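Local coordinates for protein glutathione S-transferase (Gordonia bronchialis, PDB 4PTS) that probably acts as a glutathione transferase, most likely of the omega-like, cysteine-dependent kind, at residues Gln20-Asp25 with Val182-Tyr187; Ala200-Leu205 with Lys250-Lys255. All coordinates share one frame; numbering follows the deposited sequence.

From the N terminus, the 20-25 segment runs as an irregular arm ahead of the first strand, 48-53. Contact 1 brings the junction of helices 168-183 and 185-190 back against it, closing a loop of 156 residues that holds the entire four-stranded, thioredoxin-like sheet. The arm is thereby tied to the helical C-terminal domain. Contact 2 opens only after contact 1 has closed, so the two are in series: it joins helix 195-217 to the loop following helix 229-245, across 44 residues. Their centres are about 13 Å apart, and the helical segment of contact 1 packs on both halves of contact 2, through Val182 and Val186 on Leu205 and Val186 on Cys251.

Contact 1 (Gln20-Asp25 with Val182-Tyr187); sequences QEFVRD and VNNGVY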
loop_
_atom_site.group_PDB
_atom_site.type_symbol
_atom_site.label_atom_id
_atom_site.label_comp_id
_atom_site.label_asym_id
_atom_site.label_seq_id
_atom_site.Cartn_x
_atom_site.Cartn_y
_atom_site.Cartn_z
ATOM N N GLN B 20 2.568 -6.181 -21.159
ATOM C CA GLN B 20 3.999 -6.455 -21.314
ATOM C C GLN B 20 4.788 -6.155 -20.056
ATOM O O GLN B 20 4.416 -5.292 -19.257
ATOM C CB GLN B 20 4.591 -5.647 -22.460
ATOM C CG GLN B 20 3.974 -5.959 -23.817
ATOM C CD GLN B 20 4.816 -5.455 -24.988
ATOM O OE1 GLN B 20 5.995 -5.150 -24.832
ATOM N NE2 GLN B 20 4.214 -5.389 -26.173
ATOM N N GLU B 21 5.885 -6.885 -19.894
ATOM C CA GLU B 21 6.777 -6.711 -18.762
ATOM C C GLU B 21 7.530 -5.430 -18.972
ATOM O O GLU B 21 7.726 -4.997 -20.104
ATOM C CB GLU B 21 7.746 -7.888 -18.638
ATOM C CG GLU B 21 8.718 -8.023 -19.815
ATOM C CD GLU B 21 8.946 -9.465 -20.283
ATOM O OE1 GLU B 21 9.141 -9.692 -21.502
ATOM O OE2 GLU B 21 8.945 -10.383 -19.434
ATOM N N PHE B 22 7.931 -4.813 -17.876
ATOM C CA PHE B 22 8.701 -3.599 -17.964
ATOM C C PHE B 22 10.157 -3.930 -18.246
ATOM O O PHE B 22 10.826 -4.608 -17.444
ATOM C CB PHE B 22 8.630 -2.805 -16.676
ATOM C CG PHE B 22 9.602 -1.680 -16.635
ATOM C CD1 PHE B 22 9.595 -0.713 -17.640
ATOM C CD2 PHE B 22 10.537 -1.590 -15.625
ATOM C CE1 PHE B 22 10.505 0.327 -17.631
ATOM C CE2 PHE B 22 11.446 -0.545 -15.609
ATOM C CZ PHE B 22 11.432 0.414 -16.613
ATOM N N VAL B 23 10.647 -3.441 -19.378
ATOM C CA VAL B 23 12.037 -3.632 -19.748
ATOM C C VAL B 23 12.672 -2.254 -19.931
ATOM O O VAL B 23 12.224 -1.443 -20.745
ATOM C CB VAL B 23 12.137 -4.481 -21.029
ATOM C CG1 VAL B 23 13.551 -4.968 -21.237
ATOM C CG2 VAL B 23 11.206 -5.683 -20.944
ATOM N N ARG B 24 13.706 -1.982 -19.153
ATOM C CA ARG B 24 14.308 -0.657 -19.134
ATOM C C ARG B 24 15.272 -0.403 -20.306
ATOM O O ARG B 24 16.052 -1.282 -20.675
ATOM C CB ARG B 24 15.048 -0.495 -17.819
ATOM C CG ARG B 24 15.531 0.909 -17.538
ATOM C CD ARG B 24 16.328 0.941 -16.248
ATOM N NE ARG B 24 15.512 0.681 -15.053
ATOM C CZ ARG B 24 14.778 1.593 -14.418
ATOM N NH1 ARG B 24 14.688 2.825 -14.866
ATOM N NH2 ARG B 24 14.107 1.257 -13.331
ATOM N N ASP B 25 15.221 0.814 -20.863
ATOM C CA ASP B 25 16.109 1.247 -21.962
ATOM C C ASP B 25 17.412 1.871 -21.415
ATOM O O ASP B 25 17.443 3.050 -21.062
ATOM C CB ASP B 25 15.380 2.233 -22.894
ATOM N N VAL B 182 15.800 -6.362 -6.987
ATOM C CA VAL B 182 15.242 -5.434 -6.004
ATOM C C VAL B 182 15.177 -4.022 -6.507
ATOM O O VAL B 182 14.085 -3.498 -6.635
ATOM C CB VAL B 182 16.039 -5.416 -4.690
ATOM C CG1 VAL B 182 15.452 -4.396 -3.731
ATOM C CG2 VAL B 182 16.044 -6.799 -4.080
ATOM N N ASN B 183 16.329 -3.405 -6.780
ATOM C CA ASN B 183 16.358 -2.008 -7.228
ATOM C C ASN B 183 15.400 -1.835 -8.377
ATOM O O ASN B 183 14.573 -0.945 -8.389
ATOM C CB ASN B 183 17.754 -1.564 -7.706
ATOM C CG ASN B 183 18.807 -1.568 -6.599
ATOM O OD1 ASN B 183 19.978 -1.909 -6.850
ATOM N ND2 ASN B 183 18.417 -1.182 -5.385
ATOM N N ASN B 184 15.545 -2.721 -9.336
ATOM C CA ASN B 184 14.736 -2.761 -10.509
ATOM C C ASN B 184 13.529 -3.711 -10.367
ATOM O O ASN B 184 12.569 -3.634 -11.132
ATOM C CB ASN B 184 15.598 -3.232 -11.645
ATOM C CG ASN B 184 15.108 -2.709 -12.961
ATOM O OD1 ASN B 184 13.935 -2.455 -13.170
ATOM N ND2 ASN B 184 16.028 -2.541 -13.860
ATOM N N GLY B 185 13.602 -4.640 -9.426
ATOM C CA GLY B 185 12.474 -5.502 -9.120
ATOM C C GLY B 185 11.211 -4.725 -8.855
ATOM O O GLY B 185 10.147 -5.061 -9.366
ATOM N N VAL B 186 11.328 -3.659 -8.081
ATOM C CA VAL B 186 10.157 -2.888 -7.758
ATOM C C VAL B 186 9.565 -2.242 -8.989
ATOM O O VAL B 186 8.346 -2.206 -9.128
ATOM C CB VAL B 186 10.408 -1.852 -6.660
ATOM C CG1 VAL B 186 10.860 -2.554 -5.385
ATOM C CG2 VAL B 186 11.401 -0.798 -7.107
ATOM N N TYR B 187 10.413 -1.729 -9.874
ATOM C CA TYR B 187 9.934 -1.135 -11.121
ATOM C C TYR B 187 9.237 -2.165 -12.017
ATOM O O TYR B 187 8.204 -1.898 -12.633
ATOM C CB TYR B 187 11.081 -0.464 -11.840
ATOM C CG TYR B 187 11.381 0.886 -11.242
ATOM C CD1 TYR B 187 12.275 1.038 -10.180
ATOM C CD2 TYR B 187 10.747 2.010 -11.712
ATOM C CE1 TYR B 187 12.546 2.292 -9.614
ATOM C CE2 TYR B 187 11.008 3.271 -11.174
ATOM C CZ TYR B 187 11.913 3.420 -10.125
ATOM O OH TYR B 187 12.134 4.697 -9.636
#
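Arg24 NH2 lies over one face of the Tyr187 ring, 3.5 Å from CG. The Arg24-Tyr187 pair is a cation-pi contact, made where an N-terminal arm crosses the helical domain of a glutathione transferase fold. Arg24 CZ stands 4.9 Å from the Tyr187 ring centroid and 17° off the normal, but the guanidinium is turned 75° from the ring, so it meets the face with an NH2 corner and does not lie flat on it. A bend at chi3 (-68°) in an otherwise extended chain turns the group down onto the tyrosine. Arginine suits the place because its long arm spans from loop to helix and ends in a flat cation.

Asn184 OD1 is a neighbouring oxygen 3.7 Å from Arg24 NH2, without a hydrogen bond. Asn184 ND2 and Arg24 NE, 3.5 Å apart, are two donors; ND2 bonds weakly to Tyr179 OH instead.

Tyr187, the predicted proton donor/acceptor, has its hydroxyl bonded to that of Tyr288, predicted to lower the pKa of the predicted nucleophile, Cys56. Arg24 NH2 sits over the CG end, away from the hydroxyl.

Phe22 supplies the apolar share. Its CE2 also lies over a guanidinium face of Arg24, while Phe191 meets the ring edge-to-face. Against the helix, Phe22 CE2 is 3.8 Å from Tyr187 CB, and Phe22 CD2 is 3.8 Å from Tyr187 O.

Contact 2 (Ala200-Leu205 with Lys250-Lys255); sequences AAYDRL and KCNRSK
Leu205 and Cys251 make the apolar part of this contact: CD2 of the leucine lies 3.6 Å from SG of the cysteine and 3.8 Å from its CB. The branched leucine fills the buried seam with a methyl, and the compact cysteine, centre of an inverse gamma turn, lets the sharply bent loop come close to the helix. Val186 and Cys189 of helix 185-190 pack beside them.

Tyr202 makes the aromatic part. Its chi1 of 174° swings the ring away from its own backbone nitrogen and out to the loop. At the ring edge, CE2 is 3.8 Å from the side-chain oxygen Asn252 OD1, with the amide plane 78° from the ring; OD1 also takes a weak hydrogen bond from Gly304 N of the second subunit. Backbone Lys250 O lies 4.4 Å from CD2 of Tyr202. The phenol end abuts the aliphatic root of Arg253, Tyr202 CZ lying 3.8 Å from Arg253 CB.

The polar groups have partners outside the two segments. Arg253 NH2 forms a salt bridge with Asp210, Tyr198 OH bonds to Lys250 O, and Lys250 NZ bonds to Asn296 of the second subunit. The arrangement is helix-to-loop packing within the all-helical C-terminal domain of the glutathione transferase fold, here at the dimer interface.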
loop_
_atom_site.group_PDB
_atom_site.type_symbol
_atom_site.label_atom_id
_atom_site.label_comp_id
_atom_site.label_asym_id
_atom_site.label_seq_id
_atom_site.Cartn_x
_atom_site.Cartn_y
_atom_site.Cartn_z
ATOM N N ALA B 200 5.185 -12.492 -11.509
ATOM C CA ALA B 200 6.542 -12.990 -11.613
ATOM C C ALA B 200 7.504 -12.072 -10.889
ATOM O O ALA B 200 8.374 -12.535 -10.147
ATOM C CB ALA B 200 6.936 -13.099 -13.073
ATOM N N ALA B 201 7.354 -10.774 -11.117
ATOM C CA ALA B 201 8.188 -9.813 -10.447
ATOM C C ALA B 201 8.030 -9.907 -8.932
ATOM O O ALA B 201 9.012 -9.865 -8.200
ATOM C CB ALA B 201 7.863 -8.411 -10.922
ATOM N N TYR B 202 6.786 -9.998 -8.476
ATOM C CA TYR B 202 6.483 -10.018 -7.055
ATOM C C TYR B 202 7.246 -11.166 -6.403
ATOM O O TYR B 202 7.887 -10.991 -5.352
ATOM C CB TYR B 202 4.978 -10.154 -6.863
ATOM C CG TYR B 202 4.477 -10.342 -5.438
ATOM C CD1 TYR B 202 4.530 -11.578 -4.822
ATOM C CD2 TYR B 202 3.881 -9.303 -4.734
ATOM C CE1 TYR B 202 4.038 -11.773 -3.529
ATOM C CE2 TYR B 202 3.391 -9.486 -3.435
ATOM C CZ TYR B 202 3.466 -10.731 -2.850
ATOM O OH TYR B 202 3.004 -10.965 -1.593
ATOM N N ASP B 203 7.231 -12.325 -7.042
ATOM C CA ASP B 203 7.889 -13.468 -6.450
ATOM C C ASP B 203 9.406 -13.264 -6.357
ATOM O O ASP B 203 10.029 -13.490 -5.316
ATOM C CB ASP B 203 7.564 -14.713 -7.258
ATOM C CG ASP B 203 6.074 -15.105 -7.184
ATOM O OD1 ASP B 203 5.431 -14.892 -6.119
ATOM O OD2 ASP B 203 5.567 -15.657 -8.197
ATOM N N ARG B 204 10.006 -12.808 -7.439
ATOM C CA ARG B 204 11.439 -12.623 -7.450
ATOM C C ARG B 204 11.875 -11.613 -6.416
ATOM O O ARG B 204 12.882 -11.798 -5.734
ATOM C CB ARG B 204 11.897 -12.242 -8.852
ATOM C CG ARG B 204 11.947 -13.474 -9.748
ATOM C CD ARG B 204 12.353 -13.131 -11.156
ATOM N NE ARG B 204 13.678 -12.524 -11.216
ATOM C CZ ARG B 204 14.157 -11.873 -12.271
ATOM N NH1 ARG B 204 13.435 -11.760 -13.378
ATOM N NH2 ARG B 204 15.371 -11.325 -12.229
ATOM N N LEU B 205 11.091 -10.561 -6.289
ATOM C CA LEU B 205 11.344 -9.519 -5.323
ATOM C C LEU B 205 11.409 -10.059 -3.894
ATOM O O LEU B 205 12.344 -9.788 -3.142
ATOM C CB LEU B 205 10.225 -8.510 -5.414
ATOM C CG LEU B 205 10.272 -7.319 -4.468
ATOM C CD1 LEU B 205 11.532 -6.500 -4.694
ATOM C CD2 LEU B 205 9.042 -6.456 -4.694
ATOM N N LYS B 250 2.545 -1.669 -5.774
ATOM C CA LYS B 250 1.886 -2.891 -5.308
ATOM C C LYS B 250 2.844 -3.996 -4.860
ATOM O O LYS B 250 2.525 -5.170 -4.970
ATOM C CB LYS B 250 0.980 -3.433 -6.391
ATOM C CG LYS B 250 -0.128 -2.489 -6.776
ATOM C CD LYS B 250 -0.966 -3.097 -7.877
ATOM C CE LYS B 250 -2.141 -2.229 -8.242
ATOM N NZ LYS B 250 -1.732 -1.267 -9.304
ATOM N N CYS B 251 3.997 -3.611 -4.320
ATOM C CA CYS B 251 4.949 -4.566 -3.773
ATOM C C CYS B 251 4.560 -4.891 -2.348
ATOM O O CYS B 251 5.270 -4.517 -1.419
ATOM C CB CYS B 251 6.345 -3.966 -3.789
ATOM S SG CYS B 251 6.910 -3.621 -5.459
ATOM N N ASN B 252 3.453 -5.611 -2.172
ATOM C CA ASN B 252 2.748 -5.543 -0.894
ATOM C C ASN B 252 2.591 -6.815 -0.073
ATOM O O ASN B 252 1.635 -6.902 0.716
ATOM C CB ASN B 252 1.369 -4.940 -1.120
ATOM C CG ASN B 252 0.436 -5.905 -1.775
ATOM O OD1 ASN B 252 0.851 -6.818 -2.456
ATOM N ND2 ASN B 252 -0.826 -5.702 -1.571
ATOM N N ARG B 253 3.529 -7.759 -0.188
ATOM C CA ARG B 253 3.521 -8.900 0.722
ATOM C C ARG B 253 3.439 -8.423 2.168
ATOM O O ARG B 253 2.762 -9.014 3.013
ATOM C CB ARG B 253 4.769 -9.764 0.582
ATOM C CG ARG B 253 4.580 -11.139 1.198
ATOM C CD ARG B 253 5.772 -12.052 1.015
ATOM N NE ARG B 253 6.846 -11.700 1.941
ATOM C CZ ARG B 253 8.048 -12.269 1.947
ATOM N NH1 ARG B 253 8.357 -13.227 1.087
ATOM N NH2 ARG B 253 8.954 -11.873 2.816
ATOM N N SER B 254 4.119 -7.317 2.428
ATOM C CA SER B 254 4.273 -6.816 3.762
ATOM C C SER B 254 5.019 -5.504 3.644
ATOM O O SER B 254 5.769 -5.304 2.692
ATOM C CB SER B 254 5.063 -7.847 4.579
ATOM O OG SER B 254 6.045 -7.255 5.438
ATOM N N LYS B 255 4.803 -4.610 4.601
ATOM C CA LYS B 255 5.614 -3.403 4.683
ATOM C C LYS B 255 7.037 -3.679 5.167
ATOM O O LYS B 255 7.317 -4.681 5.860
ATOM C CB LYS B 255 4.983 -2.377 5.623
ATOM C CG LYS B 255 3.853 -1.581 4.998
ATOM C CD LYS B 255 3.359 -0.463 5.946
ATOM C CE LYS B 255 3.806 0.949 5.627
ATOM N NZ LYS B 255 2.896 1.882 6.348
#